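Local coordinates for ribosomal-protein-alanine acetyltransferase (Clostridium acetobutylicum, PDB 3DNS) that probably acetylates the N-terminal alanine of a ribosomal protein, this chain being the N-terminal domain of a longer enzyme, at residues Tyr22-Lys27 and Phe49-Tyr54; Ile86-Glu91 and Gln95-Leu100. All blocks are in the same frame, centred on the assembly; numbering follows the deposited sequence.

Interaction 1 of 2, residues Tyr22-Lys27 and Phe49-Tyr54; sequences YLITDK and FRMKIY
I24 reaches M51 and I53 through a single methyl group, CD1, and that methyl makes the whole contact. Its CB leaves the strand toward 49-54 but stops well short of it. The branch methyl I24 CG2 also stays back, 5.9 Å from I53 CD1. CG1 carries the chain on, and with chi2 at 164° CD1 continues it almost fully extended, so the side chain spends its length crossing the gap. At the tip, I24 CD1 lies 4.2 Å from M51 CG and 4.4 Å from M51 SE, meeting the selenomethionine chain along its side rather than at its CE end. The same methyl comes within 4.3 Å of I53 CD1. I53 answers with a bent chain: chi2 of -66° swings its CD1 back toward I24. Both approaches are ordinary van der Waals distances, and no hydrogen bond ties the two segments.

The reason for so slim a contact is the sheet order. Strand 31-41 lies between 21-26 and 46-53, bonded to I24 through the backbone of I32 and G33, and the closest CA pair, I24 and I53, is 8.8 Å apart. The three side chains belong to the apolar layer between the GNAT-type sheet and helix 61-78, which sets I67 against I24 and I64 against I53, while strand 83-89 brings V88 to M51.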
# COMPACT_ATOMS: atom_id res chain seq x y z
N TYR A 22 14.45 -0.95 -0.24
CA TYR A 22 14.12 0.40 0.21
C TYR A 22 12.64 0.56 0.26
O TYR A 22 11.93 0.07 -0.62
CB TYR A 22 14.68 1.47 -0.73
CG TYR A 22 16.15 1.41 -0.87
CD1 TYR A 22 16.95 2.32 -0.23
CD2 TYR A 22 16.74 0.42 -1.68
CE1 TYR A 22 18.34 2.24 -0.36
CE2 TYR A 22 18.07 0.35 -1.81
CZ TYR A 22 18.88 1.25 -1.16
OH TYR A 22 20.26 1.10 -1.32
N LEU A 23 12.21 1.28 1.27
CA LEU A 23 10.80 1.53 1.55
C LEU A 23 10.44 2.90 1.01
O LEU A 23 11.12 3.91 1.34
CB LEU A 23 10.60 1.51 3.05
CG LEU A 23 9.18 1.69 3.58
CD1 LEU A 23 8.34 0.43 3.24
CD2 LEU A 23 9.23 1.91 5.12
N ILE A 24 9.36 2.96 0.21
CA ILE A 24 8.79 4.27 -0.21
C ILE A 24 7.53 4.59 0.62
O ILE A 24 6.63 3.81 0.67
CB ILE A 24 8.39 4.31 -1.73
CG1 ILE A 24 9.45 3.59 -2.58
CG2 ILE A 24 8.04 5.76 -2.19
CD1 ILE A 24 9.01 3.19 -4.05
N THR A 25 7.49 5.77 1.23
CA THR A 25 6.31 6.21 2.01
C THR A 25 5.92 7.63 1.63
O THR A 25 6.71 8.35 0.96
CB THR A 25 6.55 6.16 3.54
OG1 THR A 25 7.61 7.01 3.85
CG2 THR A 25 6.94 4.77 3.97
N ASP A 26 4.72 8.06 2.05
CA ASP A 26 4.40 9.48 1.93
C ASP A 26 4.75 10.19 3.22
O ASP A 26 5.27 9.57 4.11
CB ASP A 26 2.95 9.73 1.45
CG ASP A 26 1.87 9.20 2.40
OD1 ASP A 26 2.12 8.96 3.60
OD2 ASP A 26 0.70 9.08 1.90
N LYS A 27 4.45 11.48 3.33
CA LYS A 27 4.83 12.26 4.49
C LYS A 27 4.15 11.88 5.83
O LYS A 27 4.63 12.28 6.88
CB LYS A 27 4.66 13.77 4.21
CG LYS A 27 5.90 14.39 3.63
CD LYS A 27 5.80 15.91 3.57
CE LYS A 27 7.20 16.55 3.34
NZ LYS A 27 8.08 15.72 2.43
N PHE A 49 16.90 -2.12 -10.91
CA PHE A 49 16.02 -2.43 -9.78
C PHE A 49 14.58 -2.69 -10.17
O PHE A 49 14.12 -2.29 -11.26
CB PHE A 49 16.06 -1.37 -8.71
CG PHE A 49 15.63 -0.00 -9.15
CD1 PHE A 49 14.35 0.41 -8.98
CD2 PHE A 49 16.55 0.90 -9.65
CE1 PHE A 49 13.97 1.71 -9.31
CE2 PHE A 49 16.17 2.19 -9.98
CZ PHE A 49 14.86 2.57 -9.81
N ARG A 50 13.89 -3.38 -9.26
CA ARG A 50 12.45 -3.64 -9.37
C ARG A 50 11.69 -2.69 -8.44
O ARG A 50 12.03 -2.58 -7.26
CB ARG A 50 12.13 -5.08 -9.00
CG ARG A 50 10.64 -5.38 -9.06
CD ARG A 50 10.37 -6.87 -8.97
NE ARG A 50 10.59 -7.57 -10.25
CZ ARG A 50 11.62 -8.37 -10.48
NH1 ARG A 50 12.56 -8.53 -9.57
NH2 ARG A 50 11.74 -8.99 -11.63
N MSE A 51 10.70 -1.97 -8.98
CA MSE A 51 9.91 -1.07 -8.15
C MSE A 51 8.49 -1.60 -8.03
O MSE A 51 7.82 -1.78 -9.00
CB MSE A 51 9.87 0.32 -8.70
CG MSE A 51 9.10 1.29 -7.80
SE MSE A 51 9.25 3.20 -8.42
CE MSE A 51 8.11 3.03 -9.98
N LYS A 52 8.11 -1.95 -6.82
CA LYS A 52 6.77 -2.45 -6.55
C LYS A 52 6.00 -1.26 -6.02
O LYS A 52 6.51 -0.48 -5.21
CB LYS A 52 6.82 -3.58 -5.51
CG LYS A 52 7.48 -4.85 -6.08
CD LYS A 52 7.28 -6.02 -5.13
CE LYS A 52 7.88 -7.28 -5.69
NZ LYS A 52 7.28 -7.49 -7.06
N ILE A 53 4.80 -1.08 -6.54
CA ILE A 53 3.90 -0.02 -6.09
C ILE A 53 2.62 -0.68 -5.74
O ILE A 53 2.14 -1.49 -6.53
CB ILE A 53 3.60 1.06 -7.17
CG1 ILE A 53 4.89 1.75 -7.64
CG2 ILE A 53 2.68 2.10 -6.60
CD1 ILE A 53 5.59 2.62 -6.51
N TYR A 54 2.08 -0.38 -4.57
CA TYR A 54 0.85 -1.01 -4.13
C TYR A 54 -0.26 -0.59 -5.09
O TYR A 54 -0.25 0.52 -5.66
CB TYR A 54 0.50 -0.60 -2.69
CG TYR A 54 1.22 -1.37 -1.57
CD1 TYR A 54 1.41 -2.76 -1.66
CD2 TYR A 54 1.66 -0.73 -0.41
CE1 TYR A 54 2.01 -3.47 -0.66
CE2 TYR A 54 2.31 -1.46 0.60
CZ TYR A 54 2.47 -2.82 0.45
OH TYR A 54 3.08 -3.59 1.39

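Interaction 2 of 2, residues Ile86-Glu91 and Gln95-Leu100; sequences IIVDEE and QPFVEL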
# COMPACT_ATOMS: atom_id res chain seq x y z
N ILE A 86 14.83 -0.13 -14.73
CA ILE A 86 13.70 -0.26 -13.80
C ILE A 86 12.73 -1.32 -14.37
O ILE A 86 12.32 -1.27 -15.53
CB ILE A 86 12.95 1.02 -13.58
CG1 ILE A 86 13.95 2.17 -13.31
CG2 ILE A 86 11.95 0.79 -12.41
CD1 ILE A 86 13.36 3.64 -12.91
N ILE A 87 12.45 -2.31 -13.53
CA ILE A 87 11.49 -3.38 -13.77
C ILE A 87 10.28 -3.04 -12.94
O ILE A 87 10.37 -2.88 -11.70
CB ILE A 87 12.04 -4.72 -13.24
CG1 ILE A 87 13.41 -5.05 -13.85
CG2 ILE A 87 11.02 -5.82 -13.49
CD1 ILE A 87 14.08 -6.25 -13.29
N VAL A 88 9.13 -2.98 -13.60
CA VAL A 88 7.84 -2.69 -12.97
C VAL A 88 6.75 -3.56 -13.57
O VAL A 88 6.76 -3.88 -14.77
CB VAL A 88 7.37 -1.22 -13.13
CG1 VAL A 88 8.18 -0.30 -12.31
CG2 VAL A 88 7.40 -0.77 -14.57
N ASP A 89 5.83 -3.96 -12.72
CA ASP A 89 4.61 -4.66 -13.12
C ASP A 89 3.90 -3.78 -14.12
O ASP A 89 3.89 -2.55 -13.96
CB ASP A 89 3.77 -4.90 -11.85
CG ASP A 89 2.44 -5.48 -12.12
OD1 ASP A 89 1.91 -5.25 -13.21
OD2 ASP A 89 1.93 -6.18 -11.22
N GLU A 90 3.31 -4.39 -15.15
CA GLU A 90 2.70 -3.61 -16.18
C GLU A 90 1.45 -2.87 -15.68
O GLU A 90 1.02 -1.93 -16.34
CB GLU A 90 2.34 -4.48 -17.40
CG GLU A 90 3.53 -4.84 -18.28
CD GLU A 90 3.12 -5.40 -19.61
OE1 GLU A 90 1.92 -5.37 -19.95
OE2 GLU A 90 4.01 -5.87 -20.33
N GLU A 91 0.91 -3.26 -14.53
CA GLU A 91 -0.16 -2.47 -13.90
C GLU A 91 0.20 -1.08 -13.47
O GLU A 91 -0.67 -0.26 -13.33
CB GLU A 91 -0.71 -3.20 -12.67
CG GLU A 91 -1.52 -4.40 -13.10
CD GLU A 91 -2.44 -4.89 -12.03
OE1 GLU A 91 -2.20 -4.60 -10.83
OE2 GLU A 91 -3.42 -5.56 -12.41
N GLN A 95 2.93 6.24 -17.69
CA GLN A 95 2.93 7.65 -18.03
C GLN A 95 4.07 8.42 -17.36
O GLN A 95 4.81 9.16 -18.05
CB GLN A 95 1.55 8.20 -17.67
CG GLN A 95 1.47 9.68 -17.44
CD GLN A 95 0.06 10.10 -17.10
OE1 GLN A 95 -0.72 9.30 -16.59
NE2 GLN A 95 -0.29 11.37 -17.40
N PRO A 96 4.26 8.24 -16.04
CA PRO A 96 5.33 8.97 -15.40
C PRO A 96 6.68 8.66 -16.03
O PRO A 96 7.51 9.53 -16.16
CB PRO A 96 5.29 8.49 -13.93
CG PRO A 96 3.93 7.94 -13.74
CD PRO A 96 3.57 7.36 -15.08
N PHE A 97 6.91 7.41 -16.41
CA PHE A 97 8.20 7.00 -16.98
C PHE A 97 8.44 7.69 -18.32
O PHE A 97 9.55 8.18 -18.62
CB PHE A 97 8.24 5.51 -17.21
CG PHE A 97 8.33 4.73 -15.97
CD1 PHE A 97 9.56 4.38 -15.45
CD2 PHE A 97 7.15 4.30 -15.31
CE1 PHE A 97 9.64 3.66 -14.27
CE2 PHE A 97 7.23 3.60 -14.15
CZ PHE A 97 8.48 3.25 -13.63
N VAL A 98 7.42 7.69 -19.15
CA VAL A 98 7.55 8.27 -20.49
C VAL A 98 7.73 9.81 -20.38
O VAL A 98 8.53 10.41 -21.11
CB VAL A 98 6.35 7.79 -21.41
CG1 VAL A 98 6.40 8.38 -22.82
CG2 VAL A 98 6.37 6.25 -21.49
N GLU A 99 7.01 10.43 -19.47
CA GLU A 99 7.12 11.88 -19.28
C GLU A 99 8.49 12.33 -18.71
O GLU A 99 8.90 13.47 -18.89
CB GLU A 99 5.97 12.37 -18.38
CG GLU A 99 4.62 12.16 -19.06
CD GLU A 99 3.42 12.54 -18.19
OE1 GLU A 99 3.59 12.70 -16.96
OE2 GLU A 99 2.31 12.68 -18.75
N LEU A 100 9.18 11.44 -17.99
CA LEU A 100 10.49 11.77 -17.47
C LEU A 100 11.60 11.43 -18.49
O LEU A 100 12.76 11.74 -18.26
CB LEU A 100 10.73 11.06 -16.15
CG LEU A 100 9.87 11.52 -15.00
CD1 LEU A 100 10.05 10.53 -13.79
CD2 LEU A 100 10.29 12.95 -14.58
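The ring of F97 points its CE1-CZ side at I86 and V88, two residues apart on one face of strand 83-89. I86 comes to the ring edge near its plane: its CD1 is 4.0 Å from F97 CE1, and its CG2 is 4.1 Å from F97 CE1. V88 approaches obliquely, putting CG1 3.8 Å from F97 CZ. Chi1 of -72° turns F97 CG away from its own carbonyl carbon and sends the ring toward the strand.

Around this first shell, F124 stacks on the F97 ring, F102 meets it edge-to-face and M51 touches it. Further out, each segment has polar bonds of its own. In an Asx turn where the strand runs out, E91 N reaches D89 OD1 nearly straight (2.6 Å, 169°) from above the carboxylate plane; D89 OD2 forms a salt bridge with K119. E99 OE2 is likewise met from above its plane, by Q95 NE2 at 3.2 Å, and E99 also pairs with K65.

This strand-loop-helix step follows the parallel strand of the GNAT fold, F97 seating helix 95-99 on the sheet beside helix 61-78, which meets P96 through N61 and K65; strands 46-53 and 117-127 flank strand 83-89.

Overall arrangement
Interactions 1 and 2 have centres 13 Å apart and share one apolar layer. M51 of interaction 1 lies next to interaction 2, with M51 O 3.6 Å from V88 CG1. Strands 46-53 and 83-89 run parallel as neighbours, joined by probable hydrogen bonds from I87 N to F49 O (2.8 Å) and from M51 N to I87 O (2.9 Å). With helix 61-78 between them in sequence, they form a beta-alpha-beta crossover. In GNAT enzymes acetyl-CoA generally binds where the two matching parallel strands splay apart, its pyrophosphate at the start of the matching helix; whether this domain does the same is inferred, and neither contact holds a ligand.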